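Local coordinates for protein putative non-ribosomal peptide synthetase (Actinomadura parvosata subsp. kistnae, PDB 6M7L) that probably takes part in non-ribosomal peptide assembly through a domain of the condensation-domain family, at residues E42-R47 with P242-G247; T77-S82 with E127-A132; F122-E127 with V147-A152; G247-R252 with L431-D436. One frame throughout, in Å; residues are numbered along the deposited sequence.

Contact 1 of 4, residues E42-R47 with P242-G247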
loop_
_atom_site.group_PDB
_atom_site.type_symbol
_atom_site.label_atom_id
_atom_site.label_comp_id
_atom_site.label_asym_id
_atom_site.label_seq_id
_atom_site.Cartn_x
_atom_site.Cartn_y
_atom_site.Cartn_z
ATOM N N GLU A 42 -6.386 -29.408 -9.098
ATOM C CA GLU A 42 -6.833 -28.068 -8.745
ATOM C C GLU A 42 -6.361 -27.069 -9.791
ATOM O O GLU A 42 -5.204 -27.103 -10.223
ATOM C CB GLU A 42 -6.312 -27.676 -7.362
ATOM C CG GLU A 42 -6.875 -28.518 -6.230
ATOM C CD GLU A 42 -8.379 -28.383 -6.097
ATOM O OE1 GLU A 42 -8.857 -27.251 -5.877
ATOM O OE2 GLU A 42 -9.083 -29.410 -6.224
ATOM N N GLY A 43 -7.270 -26.193 -10.212
ATOM C CA GLY A 43 -6.908 -25.195 -11.199
ATOM C C GLY A 43 -5.801 -24.292 -10.686
ATOM O O GLY A 43 -5.765 -23.923 -9.509
ATOM N N LEU A 44 -4.873 -23.956 -11.577
ATOM C CA LEU A 44 -3.803 -23.014 -11.256
ATOM C C LEU A 44 -4.388 -21.613 -11.357
ATOM O O LEU A 44 -4.371 -20.976 -12.412
ATOM C CB LEU A 44 -2.616 -23.207 -12.186
ATOM C CG LEU A 44 -1.802 -24.478 -11.949
ATOM C CD1 LEU A 44 -0.729 -24.653 -13.018
ATOM C CD2 LEU A 44 -1.182 -24.438 -10.561
ATOM N N HIS A 45 -4.929 -21.138 -10.237
ATOM C CA HIS A 45 -5.637 -19.871 -10.179
ATOM C C HIS A 45 -5.067 -19.001 -9.066
ATOM O O HIS A 45 -4.502 -19.495 -8.085
ATOM C CB HIS A 45 -7.138 -20.071 -9.924
ATOM C CG HIS A 45 -7.791 -21.060 -10.838
ATOM N ND1 HIS A 45 -8.836 -21.863 -10.437
ATOM C CD2 HIS A 45 -7.559 -21.365 -12.137
ATOM C CE1 HIS A 45 -9.215 -22.626 -11.446
ATOM N NE2 HIS A 45 -8.456 -22.345 -12.489
ATOM N N VAL A 46 -5.224 -17.700 -9.229
ATOM C CA VAL A 46 -5.118 -16.761 -8.121
ATOM C C VAL A 46 -6.534 -16.440 -7.669
ATOM O O VAL A 46 -7.481 -16.465 -8.464
ATOM C CB VAL A 46 -4.348 -15.482 -8.509
ATOM C CG1 VAL A 46 -2.868 -15.786 -8.709
ATOM C CG2 VAL A 46 -4.948 -14.863 -9.755
ATOM N N ARG A 47 -6.694 -16.159 -6.380
ATOM C CA ARG A 47 -8.037 -15.910 -5.877
ATOM C C ARG A 47 -7.971 -15.087 -4.599
ATOM O O ARG A 47 -6.994 -15.147 -3.848
ATOM C CB ARG A 47 -8.808 -17.217 -5.641
ATOM C CG ARG A 47 -8.343 -18.037 -4.449
ATOM C CD ARG A 47 -7.034 -18.782 -4.762
ATOM N NE ARG A 47 -5.995 -18.436 -3.799
ATOM C CZ ARG A 47 -5.771 -19.107 -2.676
ATOM N NH1 ARG A 47 -4.825 -18.698 -1.844
ATOM N NH2 ARG A 47 -6.497 -20.184 -2.389
ATOM N N PRO A 242 -1.851 -35.027 -10.930
ATOM C CA PRO A 242 -1.652 -34.303 -9.675
ATOM C C PRO A 242 -2.950 -33.693 -9.171
ATOM O O PRO A 242 -3.891 -33.448 -9.924
ATOM C CB PRO A 242 -0.660 -33.207 -10.068
ATOM C CG PRO A 242 -1.047 -32.901 -11.481
ATOM C CD PRO A 242 -1.428 -34.230 -12.095
ATOM N N SER A 243 -2.984 -33.458 -7.864
ATOM C CA SER A 243 -4.029 -32.630 -7.286
ATOM C C SER A 243 -3.589 -31.185 -7.130
ATOM O O SER A 243 -4.442 -30.290 -7.110
ATOM C CB SER A 243 -4.462 -33.182 -5.925
ATOM O OG SER A 243 -3.439 -33.021 -4.962
ATOM N N ARG A 244 -2.281 -30.947 -7.039
ATOM C CA ARG A 244 -1.700 -29.629 -6.807
ATOM C C ARG A 244 -2.181 -29.009 -5.501
ATOM O O ARG A 244 -2.126 -27.788 -5.333
ATOM C CB ARG A 244 -1.979 -28.676 -7.977
ATOM C CG ARG A 244 -1.676 -29.256 -9.345
ATOM C CD ARG A 244 -1.406 -28.148 -10.344
ATOM N NE ARG A 244 -1.419 -28.623 -11.724
ATOM C CZ ARG A 244 -2.437 -28.450 -12.559
ATOM N NH1 ARG A 244 -3.526 -27.810 -12.155
ATOM N NH2 ARG A 244 -2.365 -28.908 -13.800
ATOM N N ARG A 245 -2.653 -29.829 -4.565
ATOM C CA ARG A 245 -3.086 -29.330 -3.269
ATOM C C ARG A 245 -1.874 -29.039 -2.399
ATOM O O ARG A 245 -0.949 -29.853 -2.310
ATOM C CB ARG A 245 -4.007 -30.338 -2.586
ATOM C CG ARG A 245 -5.336 -30.473 -3.290
ATOM C CD ARG A 245 -6.180 -31.600 -2.732
ATOM N NE ARG A 245 -7.275 -31.905 -3.645
ATOM C CZ ARG A 245 -8.401 -31.203 -3.720
ATOM N NH1 ARG A 245 -9.342 -31.549 -4.589
ATOM N NH2 ARG A 245 -8.586 -30.156 -2.928
ATOM N N ALA A 246 -1.880 -27.875 -1.760
ATOM C CA ALA A 246 -0.762 -27.425 -0.949
ATOM C C ALA A 246 -1.224 -27.181 0.477
ATOM O O ALA A 246 -2.237 -26.511 0.702
ATOM C CB ALA A 246 -0.143 -26.147 -1.527
ATOM N N GLY A 247 -0.490 -27.747 1.434
ATOM C CA GLY A 247 -0.564 -27.325 2.812
ATOM C C GLY A 247 0.642 -26.469 3.165
ATOM O O GLY A 247 1.487 -26.156 2.329
#

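Contact 2 of 4, residues T77-S82 with E127-A132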
loop_
_atom_site.group_PDB
_atom_site.type_symbol
_atom_site.label_atom_id
_atom_site.label_comp_id
_atom_site.label_asym_id
_atom_site.label_seq_id
_atom_site.Cartn_x
_atom_site.Cartn_y
_atom_site.Cartn_z
ATOM N N THR A 77 -10.110 -11.505 -22.311
ATOM C CA THR A 77 -9.412 -12.211 -23.375
ATOM C C THR A 77 -9.730 -13.700 -23.307
ATOM O O THR A 77 -9.790 -14.283 -22.222
ATOM C CB THR A 77 -7.900 -11.992 -23.265
ATOM O OG1 THR A 77 -7.601 -10.607 -23.476
ATOM C CG2 THR A 77 -7.151 -12.824 -24.292
ATOM N N ARG A 78 -9.940 -14.308 -24.469
ATOM C CA ARG A 78 -10.187 -15.736 -24.576
ATOM C C ARG A 78 -9.045 -16.400 -25.334
ATOM O O ARG A 78 -8.333 -15.757 -26.109
ATOM C CB ARG A 78 -11.521 -16.007 -25.274
ATOM C CG ARG A 78 -12.384 -17.020 -24.559
ATOM C CD ARG A 78 -13.851 -16.711 -24.771
ATOM N NE ARG A 78 -14.124 -16.335 -26.153
ATOM C CZ ARG A 78 -15.328 -16.367 -26.709
ATOM N NH1 ARG A 78 -16.376 -16.770 -26.002
ATOM N NH2 ARG A 78 -15.484 -16.005 -27.976
ATOM N N PHE A 79 -8.875 -17.703 -25.102
ATOM C CA PHE A 79 -7.715 -18.445 -25.598
ATOM C C PHE A 79 -8.152 -19.668 -26.392
ATOM O O PHE A 79 -8.051 -20.804 -25.911
ATOM C CB PHE A 79 -6.800 -18.853 -24.444
ATOM C CG PHE A 79 -6.369 -17.706 -23.585
ATOM C CD1 PHE A 79 -7.099 -17.354 -22.463
ATOM C CD2 PHE A 79 -5.242 -16.970 -23.908
ATOM C CE1 PHE A 79 -6.709 -16.291 -21.672
ATOM C CE2 PHE A 79 -4.845 -15.906 -23.120
ATOM C CZ PHE A 79 -5.579 -15.568 -22.000
ATOM N N PRO A 80 -8.626 -19.475 -27.619
ATOM C CA PRO A 80 -8.924 -20.617 -28.483
ATOM C C PRO A 80 -7.677 -21.097 -29.214
ATOM O O PRO A 80 -6.700 -20.364 -29.392
ATOM C CB PRO A 80 -9.957 -20.050 -29.461
ATOM C CG PRO A 80 -9.560 -18.617 -29.595
ATOM C CD PRO A 80 -8.966 -18.195 -28.268
ATOM N N GLY A 81 -7.720 -22.353 -29.623
ATOM C CA GLY A 81 -6.611 -22.955 -30.331
ATOM C C GLY A 81 -6.532 -24.438 -30.027
ATOM O O GLY A 81 -7.522 -25.059 -29.647
ATOM N N SER A 82 -5.333 -24.988 -30.196
ATOM C CA SER A 82 -5.118 -26.418 -30.026
ATOM C C SER A 82 -3.711 -26.648 -29.486
ATOM O O SER A 82 -3.024 -25.711 -29.063
ATOM C CB SER A 82 -5.350 -27.160 -31.347
ATOM O OG SER A 82 -4.973 -28.522 -31.234
ATOM N N GLU A 127 -14.211 -19.028 -22.465
ATOM C CA GLU A 127 -14.531 -18.317 -21.236
ATOM C C GLU A 127 -13.468 -17.265 -20.968
ATOM O O GLU A 127 -12.286 -17.470 -21.259
ATOM C CB GLU A 127 -14.616 -19.259 -20.032
ATOM C CG GLU A 127 -15.942 -19.963 -19.850
ATOM C CD GLU A 127 -15.899 -20.948 -18.700
ATOM O OE1 GLU A 127 -14.827 -21.073 -18.066
ATOM O OE2 GLU A 127 -16.931 -21.597 -18.430
ATOM N N VAL A 128 -13.897 -16.144 -20.397
ATOM C CA VAL A 128 -12.955 -15.137 -19.914
ATOM C C VAL A 128 -12.229 -15.737 -18.716
ATOM O O VAL A 128 -12.799 -16.578 -18.004
ATOM C CB VAL A 128 -13.659 -13.815 -19.566
ATOM C CG1 VAL A 128 -14.355 -13.261 -20.792
ATOM C CG2 VAL A 128 -14.641 -14.004 -18.419
ATOM N N PRO A 129 -10.986 -15.350 -18.460
ATOM C CA PRO A 129 -10.176 -16.082 -17.477
ATOM C C PRO A 129 -10.379 -15.630 -16.039
ATOM O O PRO A 129 -9.451 -15.721 -15.229
ATOM C CB PRO A 129 -8.746 -15.809 -17.949
ATOM C CG PRO A 129 -8.831 -14.452 -18.569
ATOM C CD PRO A 129 -10.206 -14.313 -19.157
ATOM N N TRP A 130 -11.573 -15.149 -15.699
ATOM C CA TRP A 130 -11.864 -14.851 -14.305
ATOM C C TRP A 130 -13.369 -14.874 -14.088
ATOM O O TRP A 130 -14.156 -14.809 -15.036
ATOM C CB TRP A 130 -11.262 -13.508 -13.867
ATOM C CG TRP A 130 -11.910 -12.291 -14.448
ATOM C CD1 TRP A 130 -12.240 -12.075 -15.754
ATOM C CD2 TRP A 130 -12.278 -11.101 -13.741
ATOM N NE1 TRP A 130 -12.806 -10.832 -15.900
ATOM C CE2 TRP A 130 -12.839 -10.214 -14.679
ATOM C CE3 TRP A 130 -12.194 -10.704 -12.402
ATOM C CZ2 TRP A 130 -13.308 -8.950 -14.324
ATOM C CZ3 TRP A 130 -12.665 -9.453 -12.050
ATOM C CH2 TRP A 130 -13.214 -8.592 -13.007
ATOM N N ARG A 131 -13.754 -14.980 -12.820
ATOM C CA ARG A 131 -15.154 -15.058 -12.434
ATOM C C ARG A 131 -15.275 -14.660 -10.970
ATOM O O ARG A 131 -14.285 -14.614 -10.235
ATOM C CB ARG A 131 -15.719 -16.461 -12.666
ATOM C CG ARG A 131 -14.838 -17.560 -12.116
ATOM C CD ARG A 131 -15.537 -18.906 -12.103
ATOM N NE ARG A 131 -14.937 -19.775 -11.098
ATOM C CZ ARG A 131 -14.056 -20.734 -11.355
ATOM N NH1 ARG A 131 -13.673 -20.978 -12.602
ATOM N NH2 ARG A 131 -13.563 -21.454 -10.358
ATOM N N ALA A 132 -16.506 -14.374 -10.554
ATOM C CA ALA A 132 -16.786 -13.901 -9.209
ATOM C C ALA A 132 -17.938 -14.694 -8.609
ATOM O O ALA A 132 -18.914 -15.005 -9.297
ATOM C CB ALA A 132 -17.124 -12.405 -9.203
#

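Contact 3 of 4, residues F122-E127 with V147-A152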
loop_
_atom_site.group_PDB
_atom_site.type_symbol
_atom_site.label_atom_id
_atom_site.label_comp_id
_atom_site.label_asym_id
_atom_site.label_seq_id
_atom_site.Cartn_x
_atom_site.Cartn_y
_atom_site.Cartn_z
ATOM N N PHE A 122 -11.316 -23.642 -15.533
ATOM C CA PHE A 122 -11.708 -22.734 -16.599
ATOM C C PHE A 122 -11.591 -23.436 -17.946
ATOM O O PHE A 122 -10.641 -24.187 -18.188
ATOM C CB PHE A 122 -10.833 -21.477 -16.614
ATOM C CG PHE A 122 -11.100 -20.521 -15.486
ATOM C CD1 PHE A 122 -10.360 -20.586 -14.317
ATOM C CD2 PHE A 122 -12.067 -19.537 -15.607
ATOM C CE1 PHE A 122 -10.592 -19.699 -13.280
ATOM C CE2 PHE A 122 -12.304 -18.645 -14.573
ATOM C CZ PHE A 122 -11.565 -18.726 -13.409
ATOM N N ASP A 123 -12.562 -23.189 -18.819
ATOM C CA ASP A 123 -12.462 -23.560 -20.230
ATOM C C ASP A 123 -11.978 -22.314 -20.962
ATOM O O ASP A 123 -12.768 -21.533 -21.491
ATOM C CB ASP A 123 -13.793 -24.064 -20.770
ATOM C CG ASP A 123 -13.734 -24.394 -22.251
ATOM O OD1 ASP A 123 -12.639 -24.283 -22.846
ATOM O OD2 ASP A 123 -14.782 -24.758 -22.824
ATOM N N LEU A 124 -10.655 -22.131 -20.989
ATOM C CA LEU A 124 -10.061 -20.909 -21.517
ATOM C C LEU A 124 -10.340 -20.691 -22.999
ATOM O O LEU A 124 -10.102 -19.584 -23.495
ATOM C CB LEU A 124 -8.551 -20.923 -21.272
ATOM C CG LEU A 124 -8.130 -20.944 -19.801
ATOM C CD1 LEU A 124 -6.616 -20.994 -19.670
ATOM C CD2 LEU A 124 -8.696 -19.735 -19.070
ATOM N N THR A 125 -10.831 -21.705 -23.716
ATOM C CA THR A 125 -11.166 -21.506 -25.122
ATOM C C THR A 125 -12.466 -20.730 -25.292
ATOM O O THR A 125 -12.591 -19.943 -26.235
ATOM C CB THR A 125 -11.261 -22.850 -25.848
ATOM O OG1 THR A 125 -12.340 -23.619 -25.304
ATOM C CG2 THR A 125 -9.961 -23.628 -25.701
ATOM N N GLY A 126 -13.430 -20.926 -24.394
ATOM C CA GLY A 126 -14.706 -20.248 -24.511
ATOM C C GLY A 126 -15.159 -19.527 -23.257
ATOM O O GLY A 126 -16.363 -19.410 -23.005
ATOM N N GLU A 127 -14.211 -19.028 -22.465
ATOM C CA GLU A 127 -14.531 -18.317 -21.236
ATOM C C GLU A 127 -13.468 -17.265 -20.968
ATOM O O GLU A 127 -12.286 -17.470 -21.259
ATOM C CB GLU A 127 -14.616 -19.259 -20.032
ATOM C CG GLU A 127 -15.942 -19.963 -19.850
ATOM C CD GLU A 127 -15.899 -20.948 -18.700
ATOM O OE1 GLU A 127 -14.827 -21.073 -18.066
ATOM O OE2 GLU A 127 -16.931 -21.597 -18.430
ATOM N N VAL A 147 -11.904 -15.256 -8.581
ATOM C CA VAL A 147 -10.944 -16.233 -9.075
ATOM C C VAL A 147 -10.483 -15.780 -10.450
ATOM O O VAL A 147 -11.296 -15.345 -11.272
ATOM C CB VAL A 147 -11.552 -17.648 -9.135
ATOM C CG1 VAL A 147 -10.484 -18.673 -9.484
ATOM C CG2 VAL A 147 -12.226 -17.994 -7.817
ATOM N N ALA A 148 -9.179 -15.867 -10.693
ATOM C CA ALA A 148 -8.606 -15.516 -11.983
ATOM C C ALA A 148 -7.563 -16.556 -12.354
ATOM O O ALA A 148 -6.706 -16.895 -11.533
ATOM C CB ALA A 148 -7.979 -14.117 -11.955
ATOM N N HIS A 149 -7.642 -17.069 -13.579
ATOM C CA HIS A 149 -6.674 -18.062 -14.019
ATOM C C HIS A 149 -5.300 -17.420 -14.160
ATOM O O HIS A 149 -5.180 -16.256 -14.556
ATOM C CB HIS A 149 -7.110 -18.686 -15.344
ATOM C CG HIS A 149 -6.431 -19.986 -15.643
ATOM N ND1 HIS A 149 -5.133 -20.060 -16.099
ATOM C CD2 HIS A 149 -6.864 -21.264 -15.529
ATOM C CE1 HIS A 149 -4.797 -21.327 -16.260
ATOM N NE2 HIS A 149 -5.829 -22.078 -15.921
ATOM N N ARG A 150 -4.256 -18.182 -13.829
ATOM C CA ARG A 150 -2.905 -17.627 -13.861
ATOM C C ARG A 150 -2.409 -17.354 -15.274
ATOM O O ARG A 150 -1.309 -16.812 -15.431
ATOM C CB ARG A 150 -1.934 -18.556 -13.132
ATOM C CG ARG A 150 -2.284 -18.790 -11.670
ATOM C CD ARG A 150 -1.212 -19.603 -10.959
ATOM N NE ARG A 150 -0.616 -18.855 -9.856
ATOM C CZ ARG A 150 -1.049 -18.906 -8.600
ATOM N NH1 ARG A 150 -0.448 -18.188 -7.661
ATOM N NH2 ARG A 150 -2.079 -19.676 -8.283
ATOM N N ILE A 151 -3.186 -17.717 -16.301
ATOM C CA ILE A 151 -2.877 -17.296 -17.660
ATOM C C ILE A 151 -3.138 -15.808 -17.838
ATOM O O ILE A 151 -2.644 -15.199 -18.793
ATOM C CB ILE A 151 -3.698 -18.122 -18.671
ATOM C CG1 ILE A 151 -3.106 -18.016 -20.077
ATOM C CG2 ILE A 151 -5.149 -17.667 -18.679
ATOM C CD1 ILE A 151 -3.845 -18.840 -21.109
ATOM N N ALA A 152 -3.899 -15.202 -16.926
ATOM C CA ALA A 152 -4.261 -13.799 -17.019
ATOM C C ALA A 152 -3.825 -12.963 -15.829
ATOM O O ALA A 152 -3.770 -11.736 -15.955
ATOM C CB ALA A 152 -5.779 -13.646 -17.180
#

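Contact 4 of 4, residues G247-R252 with L431-D436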
loop_
_atom_site.group_PDB
_atom_site.type_symbol
_atom_site.label_atom_id
_atom_site.label_comp_id
_atom_site.label_asym_id
_atom_site.label_seq_id
_atom_site.Cartn_x
_atom_site.Cartn_y
_atom_site.Cartn_z
ATOM N N GLY A 247 -0.490 -27.747 1.434
ATOM C CA GLY A 247 -0.564 -27.325 2.812
ATOM C C GLY A 247 0.642 -26.469 3.165
ATOM O O GLY A 247 1.487 -26.156 2.329
ATOM N N SER A 248 0.716 -26.093 4.437
ATOM C CA SER A 248 1.874 -25.351 4.909
ATOM C C SER A 248 2.087 -25.629 6.388
ATOM O O SER A 248 1.131 -25.825 7.144
ATOM C CB SER A 248 1.723 -23.843 4.671
ATOM O OG SER A 248 0.844 -23.263 5.614
ATOM N N VAL A 249 3.355 -25.649 6.786
ATOM C CA VAL A 249 3.734 -25.742 8.191
ATOM C C VAL A 249 4.579 -24.517 8.519
ATOM O O VAL A 249 5.292 -24.003 7.643
ATOM C CB VAL A 249 4.485 -27.049 8.488
ATOM C CG1 VAL A 249 3.589 -28.247 8.208
ATOM C CG2 VAL A 249 5.766 -27.130 7.672
ATOM N N PRO A 250 4.522 -24.002 9.743
ATOM C CA PRO A 250 5.328 -22.828 10.083
ATOM C C PRO A 250 6.801 -23.182 10.208
ATOM O O PRO A 250 7.180 -24.325 10.472
ATOM C CB PRO A 250 4.747 -22.377 11.427
ATOM C CG PRO A 250 4.180 -23.625 12.018
ATOM C CD PRO A 250 3.663 -24.429 10.861
ATOM N N LEU A 251 7.642 -22.170 10.001
ATOM C CA LEU A 251 9.089 -22.311 10.154
ATOM C C LEU A 251 9.623 -21.029 10.774
ATOM O O LEU A 251 9.575 -19.966 10.145
ATOM C CB LEU A 251 9.769 -22.602 8.815
ATOM C CG LEU A 251 11.249 -22.987 8.883
ATOM C CD1 LEU A 251 11.559 -24.110 7.906
ATOM C CD2 LEU A 251 12.144 -21.789 8.611
ATOM N N ARG A 252 10.126 -21.126 12.002
ATOM C CA ARG A 252 10.668 -19.987 12.726
ATOM C C ARG A 252 12.123 -20.246 13.089
ATOM O O ARG A 252 12.479 -21.344 13.526
ATOM C CB ARG A 252 9.859 -19.697 13.996
ATOM C CG ARG A 252 8.666 -18.780 13.778
ATOM C CD ARG A 252 8.101 -18.281 15.103
ATOM N NE ARG A 252 7.551 -16.931 14.988
ATOM C CZ ARG A 252 6.259 -16.653 14.845
ATOM N NH1 ARG A 252 5.368 -17.635 14.801
ATOM N NH2 ARG A 252 5.857 -15.393 14.748
ATOM N N LEU A 431 6.660 -23.286 5.421
ATOM C CA LEU A 431 7.071 -24.290 4.442
ATOM C C LEU A 431 5.810 -24.814 3.769
ATOM O O LEU A 431 5.085 -25.635 4.335
ATOM C CB LEU A 431 7.860 -25.414 5.103
ATOM C CG LEU A 431 8.208 -26.576 4.169
ATOM C CD1 LEU A 431 9.061 -26.086 3.008
ATOM C CD2 LEU A 431 8.909 -27.696 4.922
ATOM N N VAL A 432 5.535 -24.324 2.565
ATOM C CA VAL A 432 4.375 -24.772 1.802
ATOM C C VAL A 432 4.745 -26.059 1.078
ATOM O O VAL A 432 5.697 -26.089 0.294
ATOM C CB VAL A 432 3.911 -23.692 0.816
ATOM C CG1 VAL A 432 2.657 -24.149 0.087
ATOM C CG2 VAL A 432 3.670 -22.379 1.553
ATOM N N TYR A 433 3.993 -27.125 1.344
ATOM C CA TYR A 433 4.310 -28.450 0.832
ATOM C C TYR A 433 3.180 -28.966 -0.050
ATOM O O TYR A 433 2.012 -28.607 0.132
ATOM C CB TYR A 433 4.558 -29.442 1.978
ATOM C CG TYR A 433 3.326 -29.725 2.807
ATOM C CD1 TYR A 433 2.978 -28.902 3.871
ATOM C CD2 TYR A 433 2.507 -30.811 2.523
ATOM C CE1 TYR A 433 1.852 -29.154 4.630
ATOM C CE2 TYR A 433 1.377 -31.069 3.273
ATOM C CZ TYR A 433 1.054 -30.238 4.323
ATOM O OH TYR A 433 -0.069 -30.494 5.070
ATOM N N ALA A 434 3.541 -29.821 -1.002
ATOM C CA ALA A 434 2.562 -30.454 -1.875
ATOM C C ALA A 434 1.951 -31.663 -1.179
ATOM O O ALA A 434 2.671 -32.525 -0.669
ATOM C CB ALA A 434 3.214 -30.874 -3.191
ATOM N N GLU A 435 0.617 -31.728 -1.167
ATOM C CA GLU A 435 -0.055 -32.812 -0.457
ATOM C C GLU A 435 0.134 -34.157 -1.152
ATOM O O GLU A 435 0.154 -35.196 -0.482
ATOM C CB GLU A 435 -1.541 -32.491 -0.292
ATOM C CG GLU A 435 -1.808 -31.347 0.680
ATOM C CD GLU A 435 -3.271 -31.218 1.055
ATOM O OE1 GLU A 435 -4.106 -31.937 0.463
ATOM O OE2 GLU A 435 -3.584 -30.401 1.946
ATOM N N ASP A 436 0.293 -34.167 -2.487
ATOM C CA ASP A 436 0.575 -35.422 -3.207
ATOM C C ASP A 436 1.962 -35.950 -2.943
ATOM O O ASP A 436 2.365 -36.948 -3.558
ATOM C CB ASP A 436 0.410 -35.234 -4.714
ATOM C CG ASP A 436 -0.984 -34.797 -5.103
ATOM O OD1 ASP A 436 -1.918 -34.995 -4.296
ATOM O OD2 ASP A 436 -1.144 -34.258 -6.220
#

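Contact 1 of 4, residues E42-R47 with P242-G247
Glu-42 meets Arg-245 in a salt bridge, OE2 to NH1 at 2.7 Å. The carboxylate does not pair edge to edge with the guanidinium; it lies over one face, toward the rim, with the two planes 42° apart. A bend at chi2 (-62°) turns the glutamate chain back, while Arg-245 runs extended from CG to NE to meet it. The backbone of Glu-42 is used as well: its N donates to Ser-243 O at 2.9 Å, and its O takes a weak bond from Arg-244 NH1, near the plane of that guanidinium. Leu-44 crosses Arg-244 at about a right angle, with CD1 4.1 Å above the guanidinium plane and CD2 packed 3.7 Å from Arg-244 CD. With an alanine in place of Glu-42, Arg-245 would probably lose its counter-charge here and its guanidinium be freer to swing, although the backbone bond to Ser-243 could remain. Farther out, Ser-243 OG is hydrogen-bonded to Asp-436 OD1 and weakly accepts from Arg-245 N. Arg-244 NH2 makes a second weak bond to Leu-34 O. The contact thus joins the loops that lead into strands 45-53 and 246-253, which belong to different sheets, as at the seam between the two lobes of the chloramphenicol acetyltransferase-like condensation-domain fold.

Contact 2 of 4, residues T77-S82 with E127-A132
Arg-78 and Val-128 are the residues whose CA atoms come nearest, 5.5 Å apart, and no hydrogen bond links the two segments. This is packing within the N-terminal lobe of the condensation-domain fold: the short strand 77-78, paired antiparallel with 89-90, rests against the loop that leads into strand 130-136 of the main five-stranded sheet. Thr-77 turns its carbonyl, not its side chain, to the neighbour, and its O faces Pro-129 CD at 3.1 Å; a proline nitrogen has no hydrogen to offer it. The Thr-77 hydroxyl is bonded to Glu-73 O. Arg-78 contributes its aliphatic part, CD lying 3.3 Å from Glu-127 N and CG beside Glu-127 O. Bends at chi2 and chi3 (42°) then carry the charged end away to a salt bridge between NE and Glu-89 OE1. Phe-79 is placed by its backbone, which is hydrogen-bonded to Leu-124 and, through O, to Trp-32 NE1. The side chains of Phe-79 and Pro-129 cross at about a right angle. The proline comes to the edge of the phenylalanine, near the ring plane, where Pro-129 CG stands 4.2 Å from Phe-79 CE1.

Contact 3 of 4, residues F122-E127 with V147-A152
Asp-123 OD1 grips the loop from which Phe-122 and Leu-124 reach His-149. It takes Thr-125 OG1 at 2.6 Å on its syn side and Thr-125 N at 3.3 Å, both from the same face of the carboxylate, the second closing an Asx turn; Arg-36 adds a salt bridge to this oxygen. Asp-123 N is in turn bound by Glu-127 OE1, and a type I turn from Asp-123 to Gly-126 folds the loop back. With the loop fixed this way, Leu-124 sets CD1 over the centre of the His-149 imidazole, 3.9 Å from its centroid and 8° off the ring normal, a CH-pi contact. Its methyls also meet Ile-151 tip to tip, CD1 to CG2 at 3.8 Å. Phe-122 passes the histidine obliquely, the two ring planes 81° apart with Phe-122 CD1 3.8 Å from His-149 CD2, and touches Val-147 CG1 with its own edge. The imidazole is held against rotation by Ile-151 N, which donates to His-149 ND1 at 3.1 Å almost in the ring plane. His-149 and Arg-150 stand where active condensation domains carry the two histidines of the HHxxxDG motif; arginine at the second position is consistent with a domain that does not condense, as in the related X domains. His-45 of strand 45-53 meets both aromatic rings, and Arg-131 of strand 130-136 makes a cation-pi contact with Phe-122, while Met-31 of helix 26-34 packs on His-149 and Ile-151.

Contact 4 of 4, residues G247-R252 with L431-D436
Gly-247 and Tyr-433 satisfy each other's backbones through a pair of hydrogen bonds, N to O and O to N, both 2.9 Å. Val-249 and Leu-431 do the same two residues along: Val-249 N donates to Leu-431 O at 3.0 Å, and Leu-431 N to Val-249 O at 2.7 Å. Between these hydrogen-bonded pairs lies the non-hydrogen-bonded pair Ser-248 and Val-432, whose CA atoms supply C-H...O contacts to Leu-431 O and Gly-247 O. The Val-432 backbone bonds to Trp-411 on the other neighbouring strand, and Ser-248 OG to Glu-403 OE1. Strand 246-253 is an outermost strand of the four-stranded sheet in the C-terminal lobe of the condensation-domain fold, running antiparallel to 424-434. Over this pairing leans the Tyr-433 ring, which chi1 of 66° folds across toward the partner strand. Gly-247 CA lies over one ring face, 3.9 Å from the centroid in a CH-pi contact, and a CB on that residue would collide with Tyr-433 OH. Val-249 CG1 meets Tyr-433 CE1 at 4.1 Å, and its other methyl, CG2, lies beside Leu-431 CB. A serine in place of Tyr-433 would probably leave Gly-247 CA without its ring and open a gap beside Val-249 CG1, where the ring packs also on Ala-443 of helix 440-459. Beyond the last bridge, one more backbone hydrogen bond joins Glu-435 to Arg-245.

Overall arrangement
Contacts 2 and 3 form one cluster, their centres 4 Å apart: they share Glu-127, and Phe-79 N lies 2.8 Å from Leu-124 O. Contact 3 holds His-149 and Arg-150, which probably occupy the active-site motif position of condensation domains, and meets contact 1 through the neighbouring strands 45-53 and 141-149, with Val-46 N 2.9 Å from Ala-148 O. Contact 1 in turn passes into contact 4 by way of Gly-247, common to both. Contact 1 therefore bridges the cluster in one lobe and the sheet edge in the other. Contacts 2 and 4 are the most distant, with centres about 31 Å and nearest atoms about 18 Å apart.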